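Local coordinates for hypothetical UPF0204 protein AF0625 (Archaeoglobus fulgidus, PDB 1YQE), which probably hydrolyses D-aminoacyl-tRNAs to free tRNA and D-amino acids, a zinc-dependent deacylation that would protect the cell from mischarged tRNA, at residues K118-A123 and E171-A176; P201-I206 and G215-K220. All coordinates share one frame; numbering follows the deposited sequence.

Followed from the N terminus, the chain reaches helix 114-125 after most strands of the mixed sheet, then passes through strands 135-138 and 152-159 before helix 167-182 comes back against it. Contact 1 closes that loop of 47 intervening residues and packs the two helices on the eight-stranded mixed sheet. Contact 2 opens only after contact 1 has closed, so the two stand in series without crossing. It is far more local: eight residues separate 201-206 from 215-220, and it ties a helix to an edge strand of the four-stranded parallel sheet. The centres lie about 19 Å apart, yet the regions meet where K118 NZ approaches I206 O at 3.5 Å.

Contact 1. Residues K118-A123 and E171-A176; sequences KNYVLA and EVVAEA
Y120 brings ring atoms CE1 and CD1 against the methyl of A176 and carries its hydroxyl on to V173. The nearest ring atom is CE1, 3.5 Å from A176 CB, with CD1 close behind at 3.7 Å from the same methyl. Further out, Y120 OH abuts both methyls of the valine, 3.5 Å from V173 CG1 and 3.6 Å from V173 CG2. The carbonyl oxygen V173 O sits at the ring edge, in its plane, 3.7 Å from Y120 CE1. The bond from CA to CB of Y120 does not aim at the other helix; with CG anti to the backbone N (chi1 168°) the ring nevertheless reaches across to it. One turn on, A123 and A176 point at each other with their CB atoms 4.2 Å apart. Two alanines here let the backbones come near, and the CA atoms of A123 and A176 are 5.0 Å apart. All four touching residues are buried, and the contacts are mostly apolar. Beyond the pair, Y155 meets the tyrosine ring edge-to-face, while V91 on strand 88-92 touches Y120 and F89 touches V173. With local axes 9.3 Å apart and their directions 130° from parallel, this is an alanine-lined helix-helix crossing of an alpha/beta fold, made where helices 114-125 and 167-182 pack against the mixed sheet.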
loop_
_atom_site.group_PDB
_atom_site.type_symbol
_atom_site.label_atom_id
_atom_site.label_comp_id
_atom_site.label_asym_id
_atom_site.label_seq_id
_atom_site.Cartn_x
_atom_site.Cartn_y
_atom_site.Cartn_z
ATOM N N LYS A 118 0.147 -7.892 1.664
ATOM C CA LYS A 118 0.327 -9.222 1.080
ATOM C C LYS A 118 -0.948 -10.053 1.138
ATOM O O LYS A 118 -1.357 -10.647 0.145
ATOM C CB LYS A 118 1.451 -9.977 1.802
ATOM C CG LYS A 118 1.730 -11.389 1.262
ATOM C CD LYS A 118 2.316 -11.368 -0.161
ATOM C CE LYS A 118 2.798 -12.756 -0.593
ATOM N NZ LYS A 118 3.498 -12.735 -1.917
ATOM N N ASN A 119 -1.569 -10.110 2.311
ATOM C CA ASN A 119 -2.791 -10.886 2.470
ATOM C C ASN A 119 -3.901 -10.347 1.578
ATOM O O ASN A 119 -4.725 -11.104 1.060
ATOM C CB ASN A 119 -3.200 -10.905 3.948
ATOM C CG ASN A 119 -2.229 -11.710 4.791
ATOM O OD1 ASN A 119 -1.756 -12.756 4.359
ATOM N ND2 ASN A 119 -1.928 -11.231 5.992
ATOM N N TYR A 120 -3.908 -9.031 1.387
ATOM C CA TYR A 120 -4.892 -8.407 0.523
ATOM C C TYR A 120 -4.672 -8.867 -0.921
ATOM O O TYR A 120 -5.607 -9.273 -1.604
ATOM C CB TYR A 120 -4.769 -6.885 0.573
ATOM C CG TYR A 120 -5.573 -6.191 -0.509
ATOM C CD1 TYR A 120 -6.937 -5.967 -0.354
ATOM C CD2 TYR A 120 -4.967 -5.777 -1.701
ATOM C CE1 TYR A 120 -7.686 -5.342 -1.352
ATOM C CE2 TYR A 120 -5.709 -5.152 -2.708
ATOM C CZ TYR A 120 -7.067 -4.938 -2.524
ATOM O OH TYR A 120 -7.816 -4.317 -3.501
ATOM N N VAL A 121 -3.430 -8.798 -1.381
ATOM C CA VAL A 121 -3.117 -9.191 -2.748
ATOM C C VAL A 121 -3.451 -10.652 -3.045
ATOM O O VAL A 121 -3.984 -10.965 -4.115
ATOM C CB VAL A 121 -1.637 -8.914 -3.068
ATOM C CG1 VAL A 121 -1.255 -9.521 -4.421
ATOM C CG2 VAL A 121 -1.405 -7.412 -3.085
ATOM N N LEU A 122 -3.157 -11.550 -2.112
ATOM C CA LEU A 122 -3.462 -12.957 -2.341
ATOM C C LEU A 122 -4.971 -13.206 -2.338
ATOM O O LEU A 122 -5.462 -14.079 -3.062
ATOM C CB LEU A 122 -2.770 -13.833 -1.293
ATOM C CG LEU A 122 -1.238 -13.825 -1.341
ATOM C CD1 LEU A 122 -0.698 -14.752 -0.263
ATOM C CD2 LEU A 122 -0.743 -14.263 -2.721
ATOM N N ALA A 123 -5.703 -12.436 -1.532
ATOM C CA ALA A 123 -7.157 -12.567 -1.456
ATOM C C ALA A 123 -7.779 -11.994 -2.726
ATOM O O ALA A 123 -8.848 -12.425 -3.157
ATOM C CB ALA A 123 -7.697 -11.834 -0.234
ATOM N N GLU A 171 -16.696 -3.985 -4.971
ATOM C CA GLU A 171 -17.159 -5.107 -4.168
ATOM C C GLU A 171 -16.042 -6.152 -4.051
ATOM O O GLU A 171 -15.864 -6.776 -3.002
ATOM C CB GLU A 171 -18.414 -5.708 -4.817
ATOM C CG GLU A 171 -19.245 -6.616 -3.924
ATOM C CD GLU A 171 -18.590 -7.956 -3.681
ATOM O OE1 GLU A 171 -17.971 -8.493 -4.623
ATOM O OE2 GLU A 171 -18.707 -8.478 -2.552
ATOM N N VAL A 172 -15.290 -6.336 -5.134
ATOM C CA VAL A 172 -14.186 -7.283 -5.129
ATOM C C VAL A 172 -13.092 -6.777 -4.196
ATOM O O VAL A 172 -12.515 -7.549 -3.430
ATOM C CB VAL A 172 -13.619 -7.489 -6.554
ATOM C CG1 VAL A 172 -12.317 -8.269 -6.499
ATOM C CG2 VAL A 172 -14.633 -8.247 -7.404
ATOM N N VAL A 173 -12.817 -5.477 -4.249
ATOM C CA VAL A 173 -11.802 -4.885 -3.385
ATOM C C VAL A 173 -12.224 -5.015 -1.922
ATOM O O VAL A 173 -11.410 -5.354 -1.060
ATOM C CB VAL A 173 -11.593 -3.386 -3.697
ATOM C CG1 VAL A 173 -10.785 -2.721 -2.568
ATOM C CG2 VAL A 173 -10.866 -3.230 -5.020
ATOM N N ALA A 174 -13.498 -4.742 -1.652
ATOM C CA ALA A 174 -14.020 -4.826 -0.292
ATOM C C ALA A 174 -13.862 -6.235 0.267
ATOM O O ALA A 174 -13.480 -6.407 1.422
ATOM C CB ALA A 174 -15.485 -4.408 -0.258
ATOM N N GLU A 175 -14.157 -7.242 -0.549
ATOM C CA GLU A 175 -14.029 -8.627 -0.103
ATOM C C GLU A 175 -12.574 -8.970 0.183
ATOM O O GLU A 175 -12.271 -9.638 1.172
ATOM C CB GLU A 175 -14.571 -9.597 -1.155
ATOM C CG GLU A 175 -16.083 -9.753 -1.148
ATOM C CD GLU A 175 -16.553 -10.856 -2.078
ATOM O OE1 GLU A 175 -15.893 -11.916 -2.127
ATOM O OE2 GLU A 175 -17.588 -10.673 -2.748
ATOM N N ALA A 176 -11.675 -8.519 -0.689
ATOM C CA ALA A 176 -10.259 -8.792 -0.498
ATOM C C ALA A 176 -9.787 -8.112 0.782
ATOM O O ALA A 176 -8.992 -8.679 1.528
ATOM C CB ALA A 176 -9.453 -8.307 -1.703
#

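Contact 2. Residues P201-I206 and G215-K220; sequences PRQTEI and GHNFAK
Q203 and N217 meet through their side-chain amides, Q203 NE2 donating to N217 OD1 over 3.2 Å. The N-H...O angle of 150° shows a moderately bent bond. On the donor side the acceptor lies close to the Q203 amide plane; on the acceptor side the nitrogen stands well above the carbonyl plane of N217, not on a lone pair. The two amide planes are 81° apart, nearly perpendicular. N217 OD1 also rests against the aliphatic part of the glutamine, 3.3 Å from Q203 CG, as the two side chains run past each other in opposite directions. With chi2 at 95° the chain of Q203 is bent rather than extended, and this sets where its amide lies beside N217.

This pair spans a beta-alpha-beta unit, strand 189-194, helix 201-209 and strand 212-218, joining the helix to the last strand at the edge of the parallel sheet. The stronger polar partner of Q203 NE2 is G195 O, just beyond the first strand, so this one buried nitrogen ties the helix both to strand 212-218 and to the segment just after strand 189-194. N217 is anchored through its backbone N, which bonds to T141 OG1, and neighbouring F218 pairs with G193 and G195 along the sheet.

On another side of the helix, R202 grips E205 side-on, NE reaching OE1 at 2.9 Å and NH2 reaching OE2 at 3.1 Å. Both carboxylate oxygens lie near the guanidinium plane, and K276 of helix 272-278 adds a second salt bridge to E205 OE1.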
loop_
_atom_site.group_PDB
_atom_site.type_symbol
_atom_site.label_atom_id
_atom_site.label_comp_id
_atom_site.label_asym_id
_atom_site.label_seq_id
_atom_site.Cartn_x
_atom_site.Cartn_y
_atom_site.Cartn_z
ATOM N N PRO A 201 6.829 -4.107 -12.217
ATOM C CA PRO A 201 6.526 -5.421 -12.801
ATOM C C PRO A 201 7.093 -6.606 -12.013
ATOM O O PRO A 201 6.374 -7.561 -11.702
ATOM C CB PRO A 201 7.141 -5.332 -14.199
ATOM C CG PRO A 201 7.128 -3.871 -14.500
ATOM C CD PRO A 201 7.536 -3.254 -13.188
ATOM N N ARG A 202 8.384 -6.550 -11.701
ATOM C CA ARG A 202 9.025 -7.635 -10.961
ATOM C C ARG A 202 8.373 -7.789 -9.590
ATOM O O ARG A 202 7.984 -8.893 -9.198
ATOM C CB ARG A 202 10.528 -7.367 -10.787
ATOM C CG ARG A 202 11.329 -7.196 -12.087
ATOM C CD ARG A 202 11.447 -8.490 -12.891
ATOM N NE ARG A 202 10.210 -8.829 -13.592
ATOM C CZ ARG A 202 9.710 -8.133 -14.609
ATOM N NH1 ARG A 202 10.338 -7.052 -15.057
ATOM N NH2 ARG A 202 8.577 -8.515 -15.178
ATOM N N GLN A 203 8.249 -6.680 -8.868
ATOM C CA GLN A 203 7.646 -6.703 -7.536
ATOM C C GLN A 203 6.208 -7.223 -7.562
ATOM O O GLN A 203 5.774 -7.907 -6.638
ATOM C CB GLN A 203 7.690 -5.308 -6.904
ATOM C CG GLN A 203 9.104 -4.797 -6.642
ATOM C CD GLN A 203 9.635 -3.930 -7.769
ATOM O OE1 GLN A 203 9.493 -4.263 -8.945
ATOM N NE2 GLN A 203 10.258 -2.813 -7.411
ATOM N N THR A 204 5.471 -6.899 -8.617
ATOM C CA THR A 204 4.094 -7.366 -8.751
ATOM C C THR A 204 4.069 -8.897 -8.860
ATOM O O THR A 204 3.244 -9.562 -8.231
ATOM C CB THR A 204 3.420 -6.754 -10.006
ATOM O OG1 THR A 204 3.276 -5.340 -9.824
ATOM C CG2 THR A 204 2.046 -7.370 -10.244
ATOM N N GLU A 205 4.975 -9.454 -9.660
ATOM C CA GLU A 205 5.045 -10.905 -9.833
ATOM C C GLU A 205 5.449 -11.548 -8.502
ATOM O O GLU A 205 4.945 -12.610 -8.127
ATOM C CB GLU A 205 6.068 -11.253 -10.917
ATOM C CG GLU A 205 5.833 -10.515 -12.223
ATOM C CD GLU A 205 6.953 -10.713 -13.231
ATOM O OE1 GLU A 205 8.131 -10.743 -12.818
ATOM O OE2 GLU A 205 6.654 -10.823 -14.439
ATOM N N ILE A 206 6.354 -10.892 -7.784
ATOM C CA ILE A 206 6.804 -11.404 -6.499
ATOM C C ILE A 206 5.648 -11.392 -5.494
ATOM O O ILE A 206 5.494 -12.331 -4.704
ATOM C CB ILE A 206 8.019 -10.580 -5.967
ATOM C CG1 ILE A 206 9.267 -10.941 -6.785
ATOM C CG2 ILE A 206 8.257 -10.867 -4.471
ATOM C CD1 ILE A 206 10.484 -10.063 -6.522
ATOM N N GLY A 215 7.437 -3.346 1.552
ATOM C CA GLY A 215 7.033 -2.230 2.376
ATOM C C GLY A 215 7.043 -1.096 1.363
ATOM O O GLY A 215 6.011 -0.740 0.797
ATOM N N HIS A 216 8.225 -0.550 1.107
ATOM C CA HIS A 216 8.363 0.527 0.135
ATOM C C HIS A 216 9.036 -0.009 -1.120
ATOM O O HIS A 216 9.681 -1.061 -1.091
ATOM C CB HIS A 216 9.167 1.681 0.738
ATOM C CG HIS A 216 8.348 2.571 1.620
ATOM N ND1 HIS A 216 7.378 3.415 1.124
ATOM C CD2 HIS A 216 8.307 2.701 2.968
ATOM C CE1 HIS A 216 6.774 4.026 2.125
ATOM N NE2 HIS A 216 7.317 3.609 3.255
ATOM N N ASN A 217 8.851 0.709 -2.220
ATOM C CA ASN A 217 9.421 0.345 -3.514
ATOM C C ASN A 217 9.796 1.644 -4.203
ATOM O O ASN A 217 9.004 2.581 -4.226
ATOM C CB ASN A 217 8.395 -0.396 -4.374
ATOM C CG ASN A 217 8.449 -1.898 -4.190
ATOM O OD1 ASN A 217 9.501 -2.511 -4.352
ATOM N ND2 ASN A 217 7.306 -2.505 -3.870
ATOM N N PHE A 218 10.999 1.701 -4.764
ATOM C CA PHE A 218 11.444 2.916 -5.428
ATOM C C PHE A 218 11.741 2.709 -6.913
ATOM O O PHE A 218 12.587 1.895 -7.295
ATOM C CB PHE A 218 12.661 3.465 -4.690
ATOM C CG PHE A 218 12.394 3.734 -3.237
ATOM C CD1 PHE A 218 11.486 4.717 -2.858
ATOM C CD2 PHE A 218 12.999 2.966 -2.252
ATOM C CE1 PHE A 218 11.180 4.928 -1.514
ATOM C CE2 PHE A 218 12.702 3.172 -0.901
ATOM C CZ PHE A 218 11.793 4.149 -0.536
ATOM N N ALA A 219 11.023 3.457 -7.743
ATOM C CA ALA A 219 11.163 3.374 -9.191
ATOM C C ALA A 219 12.495 3.910 -9.685
ATOM O O ALA A 219 13.177 4.671 -8.995
ATOM C CB ALA A 219 10.033 4.143 -9.861
ATOM N N LYS A 220 12.855 3.508 -10.898
ATOM C CA LYS A 220 14.094 3.953 -11.511
ATOM C C LYS A 220 14.188 5.478 -11.572
ATOM O O LYS A 220 15.288 6.027 -11.518
ATOM C CB LYS A 220 14.222 3.354 -12.921
ATOM C CG LYS A 220 15.258 4.032 -13.800
ATOM C CD LYS A 220 15.589 3.199 -15.031
ATOM C CE LYS A 220 16.125 4.076 -16.157
ATOM N NZ LYS A 220 17.189 5.008 -15.690
#